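Local coordinates for viral protein F93 (Sulfolobus turreted icosahedral virus, PDB 2CO5), which probably binds DNA as a winged-helix protein of two subunits, and may act as a transcriptional regulator in the virus-infected archaeal cell, at residues Lys5-Leu15 with Leu50-Leu60. Numbering follows the deposited sequence.
Sequences KYMRINYYIIL and LIDSLIDDKIL
In the winged-helix core of F93, Tyr-6 of the preceding loop, with Tyr-11 and Ile-14 of helix 9-20, packs against the C-terminal part of helix 44-56, by family precedent probably the recognition helix. The segment axes cross at -69° and approach to 11.1 Å. Leu-54 fits into the angle between the two tyrosine rings: its CD1 lies 3.4 Å from both Tyr-11 CE1 and Tyr-6 CE2, while CD2 turns to Ile-14 CG2 and Leu-15 CD1. One turn earlier, Leu-50 CD2 meets Tyr-11 CZ at 3.6 Å and its CB meets Ile-14 CD1. Tyr-6 CD2 lies over the centre of the Tyr-11 ring, 3.4 Å above its plane. At the helix end, Tyr-6 OH donates to Asp-57 OD2 (2.7 Å), approaching 35° out of the carboxylate plane; Lys-5 NZ adds a long salt bridge to that oxygen at 4.0 Å. The Asp-57 carboxylate reaches the phenol because chi1 (-167°) swings it opposite the backbone N. A water joins Tyr-11 OH to Ser-53 OG. Lys-58, at positive phi, ends the helix in a Schellman motif, with Ile-59 N bonded to Leu-54 O at 2.9 Å, leading into strand 60-63, the helix-to-wing connection typical of winged-helix domains.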
loop_
_atom_site.group_PDB
_atom_site.type_symbol
_atom_site.label_atom_id
_atom_site.label_comp_id
_atom_site.label_asym_id
_atom_site.label_seq_id
_atom_site.Cartn_x
_atom_site.Cartn_y
_atom_site.Cartn_z
ATOM N N LYS B 5 -8.142 5.218 2.983
ATOM C CA LYS B 5 -7.403 4.965 4.235
ATOM C C LYS B 5 -6.876 3.548 4.439
ATOM O O LYS B 5 -5.822 3.364 5.046
ATOM C CB LYS B 5 -8.235 5.383 5.460
ATOM C CG LYS B 5 -9.470 4.535 5.744
ATOM C CD LYS B 5 -10.268 5.089 6.924
ATOM C CE LYS B 5 -11.688 4.534 6.944
ATOM N NZ LYS B 5 -12.482 4.997 8.118
ATOM N N TYR B 6 -7.588 2.547 3.940
ATOM C CA TYR B 6 -7.138 1.168 4.134
ATOM C C TYR B 6 -6.138 0.686 3.072
ATOM O O TYR B 6 -5.698 -0.471 3.111
ATOM C CB TYR B 6 -8.331 0.224 4.261
ATOM C CG TYR B 6 -9.180 0.467 5.505
ATOM C CD1 TYR B 6 -10.569 0.490 5.428
ATOM C CD2 TYR B 6 -8.589 0.673 6.759
ATOM C CE1 TYR B 6 -11.356 0.707 6.568
ATOM C CE2 TYR B 6 -9.365 0.892 7.907
ATOM C CZ TYR B 6 -10.749 0.907 7.803
ATOM O OH TYR B 6 -11.524 1.134 8.926
ATOM N N MET B 7 -5.736 1.578 2.160
ATOM C CA MET B 7 -4.760 1.237 1.125
ATOM C C MET B 7 -3.356 1.325 1.700
ATOM O O MET B 7 -2.540 2.153 1.309
ATOM C CB MET B 7 -4.947 2.107 -0.121
ATOM C CG MET B 7 -6.314 1.876 -0.752
ATOM S SD MET B 7 -6.667 2.812 -2.239
ATOM C CE MET B 7 -8.281 2.150 -2.661
ATOM N N ARG B 8 -3.117 0.447 2.662
ATOM C CA ARG B 8 -1.837 0.275 3.324
ATOM C C ARG B 8 -1.623 -1.229 3.418
ATOM O O ARG B 8 -2.575 -1.978 3.653
ATOM C CB ARG B 8 -1.873 0.894 4.721
ATOM C CG ARG B 8 -2.138 2.392 4.711
ATOM C CD ARG B 8 -2.439 2.909 6.107
ATOM N NE ARG B 8 -1.295 2.803 7.013
ATOM C CZ ARG B 8 -1.339 3.050 8.323
ATOM N NH1 ARG B 8 -2.471 3.427 8.906
ATOM N NH2 ARG B 8 -0.244 2.919 9.059
ATOM N N ILE B 9 -0.384 -1.664 3.232
ATOM C CA ILE B 9 -0.069 -3.075 3.127
ATOM C C ILE B 9 -0.459 -3.844 4.402
ATOM O O ILE B 9 -0.908 -4.979 4.325
ATOM C CB ILE B 9 1.424 -3.288 2.749
ATOM C CG1 ILE B 9 1.600 -4.608 1.994
ATOM C CG2 ILE B 9 2.338 -3.198 3.976
ATOM C CD1 ILE B 9 0.909 -4.621 0.644
ATOM N N ASN B 10 -0.326 -3.206 5.563
ATOM C CA ASN B 10 -0.611 -3.878 6.824
ATOM C C ASN B 10 -2.100 -4.158 7.011
ATOM O O ASN B 10 -2.468 -5.182 7.590
ATOM C CB ASN B 10 -0.041 -3.084 7.999
ATOM C CG ASN B 10 1.455 -3.295 8.180
ATOM O OD1 ASN B 10 2.101 -2.618 8.987
ATOM N ND2 ASN B 10 2.008 -4.249 7.452
ATOM N N TYR B 11 -2.951 -3.262 6.504
ATOM C CA TYR B 11 -4.392 -3.504 6.498
ATOM C C TYR B 11 -4.731 -4.653 5.559
ATOM O O TYR B 11 -5.507 -5.527 5.913
ATOM C CB TYR B 11 -5.179 -2.255 6.084
ATOM C CG TYR B 11 -5.350 -1.210 7.172
ATOM C CD1 TYR B 11 -5.863 -1.550 8.422
ATOM C CD2 TYR B 11 -5.038 0.117 6.939
ATOM C CE1 TYR B 11 -6.046 -0.591 9.411
ATOM C CE2 TYR B 11 -5.225 1.091 7.922
ATOM C CZ TYR B 11 -5.728 0.729 9.147
ATOM O OH TYR B 11 -5.895 1.674 10.127
ATOM N N TYR B 12 -4.148 -4.647 4.362
ATOM C CA TYR B 12 -4.366 -5.729 3.405
ATOM C C TYR B 12 -3.944 -7.059 4.009
ATOM O O TYR B 12 -4.673 -8.039 3.945
ATOM C CB TYR B 12 -3.596 -5.484 2.105
ATOM C CG TYR B 12 -3.685 -6.654 1.149
ATOM C CD1 TYR B 12 -4.832 -6.866 0.388
ATOM C CD2 TYR B 12 -2.635 -7.568 1.031
ATOM C CE1 TYR B 12 -4.930 -7.946 -0.478
ATOM C CE2 TYR B 12 -2.725 -8.653 0.175
ATOM C CZ TYR B 12 -3.882 -8.837 -0.577
ATOM O OH TYR B 12 -3.986 -9.899 -1.437
ATOM N N ILE B 13 -2.766 -7.078 4.611
ATOM C CA ILE B 13 -2.242 -8.283 5.224
ATOM C C ILE B 13 -3.153 -8.821 6.333
ATOM O O ILE B 13 -3.408 -10.022 6.391
ATOM C CB ILE B 13 -0.822 -8.043 5.763
ATOM C CG1 ILE B 13 0.162 -7.984 4.598
ATOM C CG2 ILE B 13 -0.436 -9.132 6.729
ATOM C CD1 ILE B 13 1.501 -7.415 4.963
ATOM N N ILE B 14 -3.649 -7.938 7.200
ATOM C CA ILE B 14 -4.572 -8.342 8.262
ATOM C C ILE B 14 -5.837 -8.980 7.680
ATOM O O ILE B 14 -6.237 -10.068 8.099
ATOM C CB ILE B 14 -4.976 -7.154 9.166
ATOM C CG1 ILE B 14 -3.792 -6.727 10.051
ATOM C CG2 ILE B 14 -6.174 -7.530 10.027
ATOM C CD1 ILE B 14 -4.007 -5.425 10.799
ATOM N N LEU B 15 -6.459 -8.299 6.720
ATOM C CA LEU B 15 -7.678 -8.806 6.066
ATOM C C LEU B 15 -7.443 -10.117 5.313
ATOM O O LEU B 15 -8.313 -10.988 5.284
ATOM C CB LEU B 15 -8.252 -7.751 5.106
ATOM C CG LEU B 15 -9.315 -6.792 5.660
ATOM C CD1 LEU B 15 -9.108 -6.521 7.128
ATOM C CD2 LEU B 15 -9.369 -5.489 4.861
ATOM N N LEU B 50 -4.254 -1.058 14.786
ATOM C CA LEU B 50 -4.825 -1.308 13.451
ATOM C C LEU B 50 -6.070 -2.180 13.561
ATOM O O LEU B 50 -7.085 -1.908 12.928
ATOM C CB LEU B 50 -3.810 -1.984 12.515
ATOM C CG LEU B 50 -2.565 -1.186 12.106
ATOM C CD1 LEU B 50 -1.647 -2.050 11.234
ATOM C CD2 LEU B 50 -2.923 0.116 11.393
ATOM N N ILE B 51 -5.974 -3.233 14.369
ATOM C CA ILE B 51 -7.105 -4.102 14.650
ATOM C C ILE B 51 -8.271 -3.313 15.250
ATOM O O ILE B 51 -9.412 -3.480 14.823
ATOM C CB ILE B 51 -6.717 -5.255 15.616
ATOM C CG1 ILE B 51 -5.727 -6.210 14.947
ATOM C CG2 ILE B 51 -7.956 -6.037 16.049
ATOM C CD1 ILE B 51 -5.095 -7.188 15.906
ATOM N N ASP B 52 -7.979 -2.452 16.226
ATOM C CA ASP B 52 -9.022 -1.663 16.892
ATOM C C ASP B 52 -9.778 -0.813 15.892
ATOM O O ASP B 52 -11.005 -0.761 15.915
ATOM C CB ASP B 52 -8.434 -0.762 17.981
ATOM C CG ASP B 52 -8.019 -1.529 19.228
ATOM O OD1 ASP B 52 -8.386 -2.718 19.368
ATOM O OD2 ASP B 52 -7.322 -0.933 20.078
ATOM N N SER B 53 -9.042 -0.146 15.011
ATOM C CA SER B 53 -9.656 0.708 13.994
ATOM C C SER B 53 -10.609 -0.106 13.127
ATOM O O SER B 53 -11.736 0.316 12.883
ATOM C CB SER B 53 -8.581 1.396 13.140
ATOM O OG SER B 53 -7.873 2.364 13.908
ATOM N N LEU B 54 -10.157 -1.282 12.688
ATOM C CA LEU B 54 -10.977 -2.192 11.871
ATOM C C LEU B 54 -12.241 -2.644 12.598
ATOM O O LEU B 54 -13.312 -2.702 12.003
ATOM C CB LEU B 54 -10.164 -3.430 11.447
ATOM C CG LEU B 54 -9.337 -3.394 10.150
ATOM C CD1 LEU B 54 -9.100 -2.001 9.619
ATOM C CD2 LEU B 54 -8.017 -4.124 10.353
ATOM N N ILE B 55 -12.097 -2.969 13.882
ATOM C CA ILE B 55 -13.219 -3.395 14.719
ATOM C C ILE B 55 -14.221 -2.269 14.942
ATOM O O ILE B 55 -15.432 -2.479 14.844
ATOM C CB ILE B 55 -12.732 -3.918 16.094
ATOM C CG1 ILE B 55 -12.049 -5.280 15.924
ATOM C CG2 ILE B 55 -13.900 -4.015 17.081
ATOM C CD1 ILE B 55 -11.426 -5.829 17.189
ATOM N N ASP B 56 -13.720 -1.076 15.256
ATOM C CA ASP B 56 -14.603 0.056 15.534
ATOM C C ASP B 56 -15.282 0.556 14.247
ATOM O O ASP B 56 -16.346 1.161 14.317
ATOM C CB ASP B 56 -13.849 1.207 16.227
ATOM C CG ASP B 56 -13.235 0.809 17.561
ATOM O OD1 ASP B 56 -13.706 -0.163 18.180
ATOM O OD2 ASP B 56 -12.272 1.485 17.992
ATOM N N ASP B 57 -14.667 0.295 13.086
ATOM C CA ASP B 57 -15.253 0.626 11.773
ATOM C C ASP B 57 -16.059 -0.528 11.146
ATOM O O ASP B 57 -16.447 -0.457 9.975
ATOM C CB ASP B 57 -14.144 1.046 10.796
ATOM C CG ASP B 57 -14.685 1.703 9.526
ATOM O OD1 ASP B 57 -15.631 2.510 9.618
ATOM O OD2 ASP B 57 -14.155 1.421 8.432
ATOM N N LYS B 58 -16.293 -1.593 11.911
ATOM C CA LYS B 58 -17.154 -2.704 11.482
ATOM C C LYS B 58 -16.615 -3.493 10.287
ATOM O O LYS B 58 -17.374 -4.187 9.616
ATOM C CB LYS B 58 -18.580 -2.214 11.170
ATOM C CG LYS B 58 -19.172 -1.208 12.160
ATOM C CD LYS B 58 -19.103 -1.697 13.597
ATOM C CE LYS B 58 -19.991 -0.859 14.507
ATOM N NZ LYS B 58 -19.708 -1.105 15.946
ATOM N N ILE B 59 -15.314 -3.391 10.034
ATOM C CA ILE B 59 -14.630 -4.220 9.036
ATOM C C ILE B 59 -14.402 -5.596 9.651
ATOM O O ILE B 59 -14.674 -6.627 9.030
ATOM C CB ILE B 59 -13.257 -3.605 8.631
ATOM C CG1 ILE B 59 -13.444 -2.229 7.979
ATOM C CG2 ILE B 59 -12.494 -4.541 7.694
ATOM C CD1 ILE B 59 -14.280 -2.243 6.709
ATOM N N LEU B 60 -13.898 -5.589 10.882
ATOM C CA LEU B 60 -13.827 -6.782 11.713
ATOM C C LEU B 60 -14.895 -6.716 12.797
ATOM O O LEU B 60 -15.422 -5.639 13.110
ATOM C CB LEU B 60 -12.453 -6.902 12.381
ATOM C CG LEU B 60 -11.247 -7.175 11.487
ATOM C CD1 LEU B 60 -9.985 -7.275 12.339
ATOM C CD2 LEU B 60 -11.455 -8.447 10.682
HETATM O O HOH W 1 -5.436 2.422 12.834
#